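Local coordinates for alpha-1,2-mannosidase (Bacteroides thetaiotaomicron, PDB 2WW2), which hydrolyses alpha-mannosidic linkages with inversion of configuration, as a calcium-dependent family GH92 alpha-mannosidase of a human gut symbiont, at residues N329-T334 with F366-A371; L296-F301 with Y324-N329; D9-L14 with F287-Y292; W36-W41 with S235-P240. All blocks are in the same frame, centred on the assembly; numbering follows the deposited sequence.

Contact 1 (N329-T334 with F366-A371)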
# COMPACT_ATOMS: atom_id res chain seq x y z
N ASN A 329 -24.22 14.27 -21.91
CA ASN A 329 -24.28 14.27 -20.47
C ASN A 329 -24.43 12.86 -19.98
O ASN A 329 -25.22 12.12 -20.56
CB ASN A 329 -25.53 15.04 -20.01
CG ASN A 329 -25.21 16.00 -18.92
OD1 ASN A 329 -25.92 16.10 -17.92
ND2 ASN A 329 -24.11 16.74 -19.11
N GLY A 330 -23.68 12.50 -18.94
CA GLY A 330 -23.96 11.29 -18.16
C GLY A 330 -24.61 11.68 -16.83
O GLY A 330 -23.93 12.12 -15.90
N PHE A 331 -25.91 11.50 -16.74
CA PHE A 331 -26.63 11.90 -15.55
C PHE A 331 -26.10 11.20 -14.30
O PHE A 331 -26.19 11.75 -13.22
CB PHE A 331 -28.13 11.64 -15.69
CG PHE A 331 -28.80 12.48 -16.75
CD1 PHE A 331 -28.29 13.73 -17.13
CD2 PHE A 331 -29.99 12.05 -17.34
CE1 PHE A 331 -28.92 14.49 -18.09
CE2 PHE A 331 -30.66 12.84 -18.31
CZ PHE A 331 -30.12 14.05 -18.68
N TRP A 332 -25.57 9.99 -14.45
CA TRP A 332 -24.98 9.25 -13.33
C TRP A 332 -23.96 10.13 -12.63
O TRP A 332 -23.78 10.08 -11.41
CB TRP A 332 -24.32 7.94 -13.80
CG TRP A 332 -23.71 7.18 -12.67
CD1 TRP A 332 -24.37 6.46 -11.71
CD2 TRP A 332 -22.32 7.09 -12.36
NE1 TRP A 332 -23.47 5.90 -10.83
CE2 TRP A 332 -22.20 6.27 -11.21
CE3 TRP A 332 -21.16 7.62 -12.95
CZ2 TRP A 332 -20.96 5.97 -10.63
CZ3 TRP A 332 -19.93 7.32 -12.37
CH2 TRP A 332 -19.83 6.50 -11.23
N ASP A 333 -23.28 10.94 -13.41
CA ASP A 333 -22.30 11.89 -12.84
C ASP A 333 -22.96 13.21 -12.48
O ASP A 333 -22.77 13.75 -11.36
CB ASP A 333 -21.19 12.19 -13.84
CG ASP A 333 -20.02 11.23 -13.73
OD1 ASP A 333 -19.53 10.98 -12.60
OD2 ASP A 333 -19.59 10.74 -14.77
N THR A 334 -23.71 13.77 -13.42
CA THR A 334 -24.12 15.18 -13.30
C THR A 334 -25.35 15.45 -12.41
O THR A 334 -25.62 16.59 -12.10
CB THR A 334 -24.31 15.82 -14.70
OG1 THR A 334 -25.37 15.13 -15.39
CG2 THR A 334 -23.00 15.74 -15.51
N PHE A 366 -37.59 5.99 -24.05
CA PHE A 366 -36.89 6.02 -22.77
C PHE A 366 -36.30 7.40 -22.51
O PHE A 366 -35.89 8.09 -23.43
CB PHE A 366 -35.73 5.00 -22.75
CG PHE A 366 -36.18 3.55 -22.65
CD1 PHE A 366 -36.37 2.95 -21.42
CD2 PHE A 366 -36.35 2.78 -23.80
CE1 PHE A 366 -36.75 1.62 -21.30
CE2 PHE A 366 -36.73 1.44 -23.70
CZ PHE A 366 -36.94 0.86 -22.44
N MET A 367 -36.21 7.77 -21.24
CA MET A 367 -35.41 8.94 -20.89
C MET A 367 -33.94 8.60 -21.03
O MET A 367 -33.53 7.45 -20.80
CB MET A 367 -35.70 9.40 -19.46
CG MET A 367 -37.14 9.82 -19.23
SD MET A 367 -37.37 10.55 -17.59
CE MET A 367 -37.38 9.08 -16.57
N PRO A 368 -33.11 9.58 -21.40
CA PRO A 368 -31.69 9.27 -21.51
C PRO A 368 -31.02 9.16 -20.14
O PRO A 368 -31.54 9.71 -19.15
CB PRO A 368 -31.12 10.47 -22.26
CG PRO A 368 -32.07 11.61 -21.95
CD PRO A 368 -33.42 10.99 -21.71
N GLU A 369 -29.89 8.44 -20.08
CA GLU A 369 -29.08 8.38 -18.88
C GLU A 369 -27.68 8.87 -19.27
O GLU A 369 -27.22 9.87 -18.72
CB GLU A 369 -29.06 6.96 -18.27
CG GLU A 369 -30.44 6.43 -17.82
CD GLU A 369 -31.07 7.22 -16.67
OE1 GLU A 369 -30.38 8.07 -16.08
OE2 GLU A 369 -32.27 7.00 -16.36
N TRP A 370 -27.04 8.20 -20.22
CA TRP A 370 -25.88 8.77 -20.94
C TRP A 370 -26.32 9.04 -22.38
O TRP A 370 -26.83 8.15 -23.05
CB TRP A 370 -24.68 7.79 -20.92
CG TRP A 370 -23.43 8.39 -20.30
CD1 TRP A 370 -22.85 8.03 -19.12
CD2 TRP A 370 -22.65 9.47 -20.83
NE1 TRP A 370 -21.73 8.82 -18.88
CE2 TRP A 370 -21.59 9.71 -19.92
CE3 TRP A 370 -22.72 10.25 -22.00
CZ2 TRP A 370 -20.62 10.70 -20.13
CZ3 TRP A 370 -21.77 11.26 -22.20
CH2 TRP A 370 -20.73 11.47 -21.27
N ALA A 371 -26.15 10.28 -22.84
CA ALA A 371 -26.52 10.68 -24.19
C ALA A 371 -25.35 11.36 -24.87
O ALA A 371 -24.72 12.25 -24.28
CB ALA A 371 -27.71 11.67 -24.14
O HOH W 1 -25.43 8.39 -16.89
O HOH W 2 -19.83 8.97 -16.66

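Contact 2 (L296-F301 with Y324-N329)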
# COMPACT_ATOMS: atom_id res chain seq x y z
N LEU A 296 -20.37 24.18 -19.24
CA LEU A 296 -20.21 23.68 -20.61
C LEU A 296 -21.27 22.65 -21.02
O LEU A 296 -21.80 22.72 -22.13
CB LEU A 296 -18.81 23.08 -20.79
CG LEU A 296 -17.64 24.07 -20.72
CD1 LEU A 296 -16.30 23.31 -20.75
CD2 LEU A 296 -17.71 25.14 -21.83
N PHE A 297 -21.56 21.69 -20.14
CA PHE A 297 -22.45 20.55 -20.48
C PHE A 297 -23.64 20.52 -19.52
O PHE A 297 -23.55 21.03 -18.41
CB PHE A 297 -21.72 19.21 -20.32
CG PHE A 297 -20.48 19.07 -21.17
CD1 PHE A 297 -20.55 18.46 -22.43
CD2 PHE A 297 -19.24 19.49 -20.70
CE1 PHE A 297 -19.41 18.30 -23.21
CE2 PHE A 297 -18.08 19.34 -21.48
CZ PHE A 297 -18.17 18.75 -22.74
N PRO A 298 -24.78 19.94 -19.95
CA PRO A 298 -24.98 19.43 -21.31
C PRO A 298 -25.08 20.59 -22.29
O PRO A 298 -25.45 21.71 -21.92
CB PRO A 298 -26.33 18.69 -21.20
CG PRO A 298 -27.09 19.50 -20.15
CD PRO A 298 -25.99 19.82 -19.12
N ARG A 299 -24.79 20.32 -23.56
CA ARG A 299 -24.87 21.37 -24.57
C ARG A 299 -26.30 21.54 -25.09
O ARG A 299 -27.08 20.56 -25.18
CB ARG A 299 -23.93 21.09 -25.75
CG ARG A 299 -24.42 19.94 -26.67
CD ARG A 299 -23.43 19.73 -27.84
NE ARG A 299 -22.16 19.23 -27.33
CZ ARG A 299 -21.10 19.98 -27.05
NH1 ARG A 299 -21.11 21.30 -27.27
NH2 ARG A 299 -20.01 19.41 -26.56
N GLU A 300 -26.64 22.78 -25.42
CA GLU A 300 -27.86 23.07 -26.19
C GLU A 300 -27.71 22.34 -27.52
O GLU A 300 -26.64 22.35 -28.11
CB GLU A 300 -28.00 24.58 -26.42
CG GLU A 300 -28.07 25.38 -25.11
CD GLU A 300 -27.81 26.88 -25.27
OE1 GLU A 300 -27.51 27.34 -26.39
OE2 GLU A 300 -27.87 27.58 -24.24
N PHE A 301 -28.78 21.69 -27.98
CA PHE A 301 -28.75 20.98 -29.26
C PHE A 301 -29.84 21.53 -30.19
O PHE A 301 -30.22 20.90 -31.19
CB PHE A 301 -28.94 19.49 -29.01
CG PHE A 301 -28.33 18.62 -30.07
CD1 PHE A 301 -26.95 18.51 -30.19
CD2 PHE A 301 -29.14 17.89 -30.94
CE1 PHE A 301 -26.38 17.69 -31.18
CE2 PHE A 301 -28.57 17.06 -31.92
CZ PHE A 301 -27.18 16.98 -32.03
N TYR A 324 -36.88 22.39 -27.55
CA TYR A 324 -35.53 22.32 -26.99
C TYR A 324 -35.04 20.89 -26.88
O TYR A 324 -35.80 19.97 -26.59
CB TYR A 324 -35.46 22.98 -25.61
CG TYR A 324 -35.95 24.41 -25.60
CD1 TYR A 324 -35.25 25.40 -26.27
CD2 TYR A 324 -37.13 24.76 -24.93
CE1 TYR A 324 -35.69 26.71 -26.28
CE2 TYR A 324 -37.58 26.08 -24.94
CZ TYR A 324 -36.85 27.05 -25.61
OH TYR A 324 -37.27 28.36 -25.63
N MET A 325 -33.75 20.73 -27.11
CA MET A 325 -33.08 19.47 -26.90
C MET A 325 -31.70 19.81 -26.35
O MET A 325 -31.13 20.85 -26.72
CB MET A 325 -32.99 18.68 -28.22
CG MET A 325 -32.29 17.32 -28.08
SD MET A 325 -32.96 16.23 -26.81
CE MET A 325 -34.67 16.00 -27.39
N TYR A 326 -31.20 18.97 -25.45
CA TYR A 326 -29.81 19.06 -24.96
C TYR A 326 -29.18 17.70 -25.12
O TYR A 326 -29.89 16.70 -25.21
CB TYR A 326 -29.76 19.39 -23.45
CG TYR A 326 -29.98 20.85 -23.14
CD1 TYR A 326 -28.91 21.66 -22.73
CD2 TYR A 326 -31.24 21.44 -23.29
CE1 TYR A 326 -29.10 23.01 -22.47
CE2 TYR A 326 -31.44 22.79 -23.03
CZ TYR A 326 -30.37 23.57 -22.60
OH TYR A 326 -30.58 24.91 -22.35
N THR A 327 -27.86 17.64 -25.05
CA THR A 327 -27.23 16.34 -25.05
C THR A 327 -25.81 16.42 -24.49
O THR A 327 -25.41 17.46 -23.97
CB THR A 327 -27.21 15.73 -26.45
OG1 THR A 327 -26.76 14.37 -26.34
CG2 THR A 327 -26.25 16.51 -27.38
N ASP A 328 -25.08 15.31 -24.60
CA ASP A 328 -23.73 15.19 -24.08
C ASP A 328 -23.67 15.29 -22.57
O ASP A 328 -23.17 16.26 -22.00
CB ASP A 328 -22.80 16.17 -24.76
CG ASP A 328 -22.56 15.78 -26.21
OD1 ASP A 328 -22.33 14.57 -26.44
OD2 ASP A 328 -22.65 16.66 -27.09
N ASN A 329 -24.22 14.27 -21.91
CA ASN A 329 -24.28 14.27 -20.47
C ASN A 329 -24.43 12.86 -19.98
O ASN A 329 -25.22 12.12 -20.56
CB ASN A 329 -25.53 15.04 -20.01
CG ASN A 329 -25.21 16.00 -18.92
OD1 ASN A 329 -25.92 16.10 -17.92
ND2 ASN A 329 -24.11 16.74 -19.11
O HOH W 3 -23.18 18.53 -17.18
O HOH W 4 -28.59 26.54 -21.99

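Contact 3 (D9-L14 with F287-Y292)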
# COMPACT_ATOMS: atom_id res chain seq x y z
N ASP A 9 -11.33 36.25 -16.50
CA ASP A 9 -9.86 36.34 -16.46
C ASP A 9 -9.24 35.32 -15.49
O ASP A 9 -8.05 35.00 -15.59
CB ASP A 9 -9.39 37.76 -16.06
CG ASP A 9 -9.76 38.81 -17.09
OD1 ASP A 9 -9.77 38.47 -18.28
OD2 ASP A 9 -10.02 39.98 -16.71
N TYR A 10 -10.04 34.81 -14.56
CA TYR A 10 -9.55 33.80 -13.63
C TYR A 10 -9.59 32.38 -14.23
O TYR A 10 -9.01 31.44 -13.67
CB TYR A 10 -10.37 33.84 -12.34
CG TYR A 10 -10.10 35.08 -11.53
CD1 TYR A 10 -8.83 35.32 -10.97
CD2 TYR A 10 -11.11 36.00 -11.30
CE1 TYR A 10 -8.58 36.46 -10.20
CE2 TYR A 10 -10.85 37.17 -10.54
CZ TYR A 10 -9.58 37.37 -10.00
OH TYR A 10 -9.31 38.49 -9.26
N VAL A 11 -10.26 32.21 -15.37
CA VAL A 11 -10.50 30.86 -15.89
C VAL A 11 -9.28 30.29 -16.60
O VAL A 11 -8.76 30.92 -17.52
CB VAL A 11 -11.71 30.82 -16.85
CG1 VAL A 11 -11.86 29.42 -17.49
CG2 VAL A 11 -12.99 31.21 -16.11
N ASN A 12 -8.86 29.09 -16.21
CA ASN A 12 -7.82 28.36 -16.93
C ASN A 12 -8.42 27.10 -17.52
O ASN A 12 -8.65 26.14 -16.79
CB ASN A 12 -6.68 27.97 -15.98
CG ASN A 12 -5.60 27.17 -16.69
OD1 ASN A 12 -5.56 27.13 -17.93
ND2 ASN A 12 -4.72 26.56 -15.93
N PRO A 13 -8.70 27.10 -18.84
CA PRO A 13 -9.31 25.94 -19.49
C PRO A 13 -8.35 24.74 -19.51
O PRO A 13 -8.77 23.63 -19.81
CB PRO A 13 -9.55 26.42 -20.92
CG PRO A 13 -9.58 27.95 -20.83
CD PRO A 13 -8.51 28.22 -19.77
N LEU A 14 -7.09 24.98 -19.18
CA LEU A 14 -6.14 23.86 -19.07
C LEU A 14 -6.00 23.29 -17.66
O LEU A 14 -5.17 22.40 -17.42
CB LEU A 14 -4.77 24.29 -19.55
CG LEU A 14 -4.71 24.52 -21.05
CD1 LEU A 14 -3.38 25.16 -21.45
CD2 LEU A 14 -4.93 23.18 -21.79
N PHE A 287 -11.75 28.41 -8.36
CA PHE A 287 -13.21 28.54 -8.31
C PHE A 287 -13.83 28.84 -9.69
O PHE A 287 -14.77 28.17 -10.11
CB PHE A 287 -13.59 29.66 -7.33
CG PHE A 287 -15.07 29.84 -7.14
CD1 PHE A 287 -15.81 28.94 -6.37
CD2 PHE A 287 -15.73 30.91 -7.74
CE1 PHE A 287 -17.18 29.11 -6.20
CE2 PHE A 287 -17.10 31.10 -7.57
CZ PHE A 287 -17.83 30.19 -6.80
N TYR A 288 -13.33 29.87 -10.37
CA TYR A 288 -13.93 30.24 -11.65
C TYR A 288 -13.61 29.26 -12.77
O TYR A 288 -14.41 29.07 -13.66
CB TYR A 288 -13.60 31.70 -12.02
CG TYR A 288 -14.44 32.61 -11.14
CD1 TYR A 288 -15.83 32.64 -11.30
CD2 TYR A 288 -13.87 33.36 -10.11
CE1 TYR A 288 -16.63 33.43 -10.48
CE2 TYR A 288 -14.66 34.15 -9.28
CZ TYR A 288 -16.05 34.17 -9.48
OH TYR A 288 -16.87 34.94 -8.67
N SER A 289 -12.44 28.62 -12.70
CA SER A 289 -12.15 27.53 -13.65
C SER A 289 -13.13 26.37 -13.47
O SER A 289 -13.66 25.86 -14.46
CB SER A 289 -10.72 27.05 -13.48
OG SER A 289 -9.78 28.09 -13.77
N CYS A 290 -13.37 25.96 -12.22
CA CYS A 290 -14.36 24.91 -11.97
C CYS A 290 -15.74 25.34 -12.43
O CYS A 290 -16.50 24.52 -12.97
CB CYS A 290 -14.39 24.52 -10.47
SG CYS A 290 -12.91 23.65 -9.93
N LEU A 291 -16.09 26.61 -12.21
CA LEU A 291 -17.41 27.08 -12.62
C LEU A 291 -17.52 27.06 -14.15
O LEU A 291 -18.52 26.61 -14.71
CB LEU A 291 -17.72 28.48 -12.04
CG LEU A 291 -19.11 29.09 -12.32
CD1 LEU A 291 -20.27 28.13 -11.88
CD2 LEU A 291 -19.27 30.46 -11.68
N TYR A 292 -16.48 27.55 -14.83
CA TYR A 292 -16.47 27.48 -16.30
C TYR A 292 -16.71 26.06 -16.79
O TYR A 292 -17.55 25.83 -17.68
CB TYR A 292 -15.12 28.01 -16.83
CG TYR A 292 -14.57 27.34 -18.06
CD1 TYR A 292 -14.98 27.73 -19.33
CD2 TYR A 292 -13.59 26.35 -17.96
CE1 TYR A 292 -14.45 27.13 -20.49
CE2 TYR A 292 -13.04 25.75 -19.10
CZ TYR A 292 -13.48 26.15 -20.36
OH TYR A 292 -12.95 25.56 -21.49

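Contact 4 (W36-W41 with S235-P240)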
# COMPACT_ATOMS: atom_id res chain seq x y z
N TRP A 36 -22.93 26.30 -22.44
CA TRP A 36 -23.84 25.31 -23.08
C TRP A 36 -23.89 25.37 -24.61
O TRP A 36 -24.87 24.95 -25.22
CB TRP A 36 -25.26 25.41 -22.51
CG TRP A 36 -25.27 25.40 -21.00
CD1 TRP A 36 -25.13 24.30 -20.18
CD2 TRP A 36 -25.38 26.54 -20.15
NE1 TRP A 36 -25.17 24.71 -18.86
CE2 TRP A 36 -25.31 26.07 -18.82
CE3 TRP A 36 -25.55 27.91 -20.39
CZ2 TRP A 36 -25.40 26.93 -17.72
CZ3 TRP A 36 -25.64 28.77 -19.29
CH2 TRP A 36 -25.56 28.27 -17.98
N GLY A 37 -22.85 25.91 -25.24
CA GLY A 37 -22.90 26.10 -26.68
C GLY A 37 -23.02 24.80 -27.46
O GLY A 37 -22.42 23.79 -27.11
N MET A 38 -23.79 24.84 -28.55
CA MET A 38 -24.01 23.66 -29.37
C MET A 38 -22.72 23.14 -29.97
O MET A 38 -22.52 21.94 -30.04
CB MET A 38 -25.01 23.95 -30.50
CG MET A 38 -25.35 22.70 -31.34
SD MET A 38 -26.58 23.07 -32.62
CE MET A 38 -25.52 23.60 -33.95
N ASN A 39 -21.82 24.03 -30.39
CA ASN A 39 -20.54 23.60 -30.95
C ASN A 39 -19.42 24.16 -30.09
O ASN A 39 -19.45 25.35 -29.74
CB ASN A 39 -20.36 24.08 -32.40
CG ASN A 39 -21.45 23.58 -33.35
OD1 ASN A 39 -21.98 24.34 -34.20
ND2 ASN A 39 -21.77 22.30 -33.25
N PHE A 40 -18.45 23.32 -29.73
CA PHE A 40 -17.22 23.79 -29.05
C PHE A 40 -16.08 23.76 -30.03
O PHE A 40 -16.15 23.06 -31.06
CB PHE A 40 -16.81 22.90 -27.88
CG PHE A 40 -17.79 22.87 -26.71
CD1 PHE A 40 -18.81 23.81 -26.60
CD2 PHE A 40 -17.64 21.89 -25.71
CE1 PHE A 40 -19.70 23.79 -25.51
CE2 PHE A 40 -18.53 21.85 -24.61
CZ PHE A 40 -19.55 22.79 -24.51
N TRP A 41 -15.00 24.48 -29.71
CA TRP A 41 -13.81 24.48 -30.55
C TRP A 41 -12.60 24.16 -29.68
O TRP A 41 -12.56 24.53 -28.50
CB TRP A 41 -13.65 25.83 -31.30
CG TRP A 41 -14.66 25.91 -32.43
CD1 TRP A 41 -15.99 26.24 -32.33
CD2 TRP A 41 -14.43 25.56 -33.80
NE1 TRP A 41 -16.59 26.12 -33.58
CE2 TRP A 41 -15.65 25.70 -34.49
CE3 TRP A 41 -13.30 25.13 -34.51
CZ2 TRP A 41 -15.77 25.46 -35.86
CZ3 TRP A 41 -13.42 24.88 -35.87
CH2 TRP A 41 -14.65 25.05 -36.52
N SER A 235 -22.06 25.74 -38.18
CA SER A 235 -22.59 24.44 -38.58
C SER A 235 -24.00 24.26 -38.05
O SER A 235 -24.48 25.03 -37.20
CB SER A 235 -21.69 23.29 -38.09
OG SER A 235 -21.86 23.07 -36.69
N SER A 236 -24.67 23.23 -38.55
CA SER A 236 -26.03 22.90 -38.13
C SER A 236 -26.19 21.39 -38.16
O SER A 236 -25.56 20.71 -38.98
CB SER A 236 -27.05 23.54 -39.08
OG SER A 236 -28.37 23.15 -38.75
N PHE A 237 -27.05 20.85 -37.30
CA PHE A 237 -27.42 19.44 -37.39
C PHE A 237 -28.69 19.24 -38.20
O PHE A 237 -29.10 18.12 -38.46
CB PHE A 237 -27.58 18.83 -35.98
CG PHE A 237 -26.28 18.65 -35.26
CD1 PHE A 237 -25.45 17.57 -35.57
CD2 PHE A 237 -25.86 19.58 -34.32
CE1 PHE A 237 -24.22 17.41 -34.92
CE2 PHE A 237 -24.64 19.43 -33.68
CZ PHE A 237 -23.82 18.33 -33.99
N ILE A 238 -29.31 20.34 -38.62
CA ILE A 238 -30.59 20.27 -39.33
C ILE A 238 -30.43 20.19 -40.84
O ILE A 238 -30.98 19.28 -41.47
CB ILE A 238 -31.54 21.44 -38.92
CG1 ILE A 238 -31.98 21.24 -37.47
CG2 ILE A 238 -32.78 21.55 -39.86
CD1 ILE A 238 -32.57 22.49 -36.82
N SER A 239 -29.66 21.12 -41.42
CA SER A 239 -29.50 21.18 -42.87
C SER A 239 -28.46 22.23 -43.27
O SER A 239 -28.11 23.09 -42.46
CB SER A 239 -30.84 21.62 -43.49
OG SER A 239 -31.03 23.01 -43.23
N PRO A 240 -27.98 22.17 -44.52
CA PRO A 240 -27.08 23.23 -44.99
C PRO A 240 -27.72 24.61 -44.95
O PRO A 240 -27.05 25.59 -44.63
CB PRO A 240 -26.76 22.80 -46.44
CG PRO A 240 -26.87 21.31 -46.39
CD PRO A 240 -28.07 21.07 -45.50

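Contact 1 (N329-T334 with F366-A371)
The indole of Trp370 lies with one face over Gly330, whose CA stands 3.3 Å from the centroid of the Trp370 five-membered ring and 8° off its normal, a CH-pi contact. A first torsion away from the staggered positions (chi1 -122°) folds the ring over the neighbouring strand, and its six-membered part reaches the backbone of Asn329. Glycine suits the place, because a CB would run into NE1 of Trp370; that NE1 gives its proton to a water in the ring plane, at 2.9 Å. Asn329 and Ala371 are a hydrogen-bonded antiparallel pair, with Ala371 N 3.1 Å from Asn329 O, and this joins 370-371 to 326-330 at the margin of a small antiparallel sheet in the catalytic domain. Phe331 N carries the bonding on to Glu369 O, while Gly330 is the N-cap of helix 331-334. The Phe331 ring, with CG anti to the carbonyl carbon (chi1 -65°), brings CE2 within 4.1 Å of Pro368 CG. Its CD2 lies 3.3 Å from Pro368 O, a buried carbonyl without a polar partner. Glu369 has its OE2 hydrogen-bonded to Ser384 and Gln411.

Contact 2 (L296-F301 with Y324-N329)
Arg299 meets Asp328 through one short salt bridge, NE to OD2 at 2.6 Å, to which the bend at chi3 (67°) brings NE. The acid oxygen lies in the guanidinium plane but is approached on its anti side, with the two flat groups turned 78° apart; NH1 and NH2 are hydrogen-bonded elsewhere. OD2 also bonds to Tyr77, and the arginine has Phe40 as a cation-pi partner. Packing is also close around Pro298, which follows a cis peptide bond. Its CB sits 3.2 Å from Thr327 O, its CG 3.8 Å from Tyr326 CD1, and the amide of Asn329, its OD1 held by Thr334 OG1, lies across the ring. Arg299 and Thr327 form a hydrogen-bonded antiparallel pair joining strands 299-304 and 326-330. Just beyond it Asp328, with positive phi (64°), and Asn329 both face Ala371, a G1 beta bulge. Next to the pair, Thr327 CG2 presses on Phe301 CD1 at 3.5 Å; a branched residue fills this spot well while its OG1 bonds to Pro373 O. The wetter side holds Glu300, partly exposed and running alongside Tyr326 in the same direction, its CG 3.7 Å from CE1 of that ring. Here a water bridges Glu300 OE2 and Tyr326 OH, the phenol also bonding to Arg352. At the other end a second water, 2.8 Å from Asn329 ND2, makes a weak bond to Phe297 O.

Contact 3 (D9-L14 with F287-Y292)
Val11 sets one methyl over the face of the Tyr292 ring, CG1 3.5 Å from Tyr292 CG, and the two side chains cross at about a right angle. With CG1 anti to the backbone N (chi1 174°), the second methyl is left to lie against the helix itself, CG2 3.5 Å from Tyr288 O; beta-branching lets one residue touch both the ring and the helix backbone. Farther along the ring, Pro13 CB packs 3.6 Å from Tyr292 OH, which bonds to Ala31 O. With an alanine in place of Tyr292, Val11 and Pro13 would probably lose the surface they rest on, and Ala31 O its phenol partner. Tyr288 runs beside Tyr10 in the same direction, CB to CB at 3.9 Å, while its hydroxyl is engaged by Val274 and Ala276. Between these aromatic groups Ser289 OG accepts the N-H of Asn12 at 2.8 Å in a nearly straight bond (169°). Asn12 makes an Asx turn with Leu14 N, and its ND2 bonds to Ser617 O. Ser289 OG spends its own proton on Arg285 O, so one small hydroxyl serves both helix 281-294 and the irregular N-terminal segment, while apolar contact supplies the rest of the join.

Contact 4 (W36-W41 with S235-P240)
Met38 runs extended through chi1 (-176°) and chi2, which carries SD to the edge of the Phe237 ring, and a bend at chi3 (88°) sets CE against Ser235 O. Asn39 instead holds CG beside its backbone N (chi1 -60°), and the amide swings in next to the Ser235 hydroxyl. The sulfur lies in the plane of the Phe237 ring, SD 3.9 Å from CD2, a Met-aromatic contact in which the two side chains slide past each other in opposite directions. Met38 CE lies 3.7 Å from Ser235 O; a long, flexible thioether spans the separation, since the backbones stay apart, with Asn39 CA and Ser235 CA still 7.9 Å from each other. Asn39 OD1 stands 2.8 Å from Ser235 OG, a hydroxyl that also receives the N-H of Gln66 and has Asn182 OD1 as another acceptor within reach, while ND2 passes 4.1 Å from Phe237 CE2. A valine at Asn39 would probably leave that hydroxyl to Gln66 and Asn182 and break the polar link between the two segments. Ser236 OG, also bonded to Glu303 OE1, accepts from Ile238 N at 3.0 Å, an ST turn that ends strand 229-236, and Ser239 caps helix 240-250. Phe237 stacks on Phe301 of the catalytic domain, so the contact sits where the N-terminal beta-sandwich of GH92 enzymes passes into the helical catalytic domain.

Overall arrangement
From the N terminus, segment 9-14 packs against helix 281-294, 272 residues later, so contact 3 closes the longest loop and ties the start of the chain to the catalytic part. Contact 4 falls wholly within that span, drawing 36-41 to 235-240 round the strands of the N-terminal domain. Soon after helix 281-294 the chain enters contact 2, closing a short loop that contains strands 310-313 and 320-322. Contact 1 then starts at Asn329, shared with contact 2, and returns after mostly helical residues to add 370-371 to the same sheet. None of the loops cross. Contacts 2 and 4 touch, Glu300 N lying 2.8 Å from Trp36 O, whereas the centres of contacts 1 and 3 are about 25 Å apart.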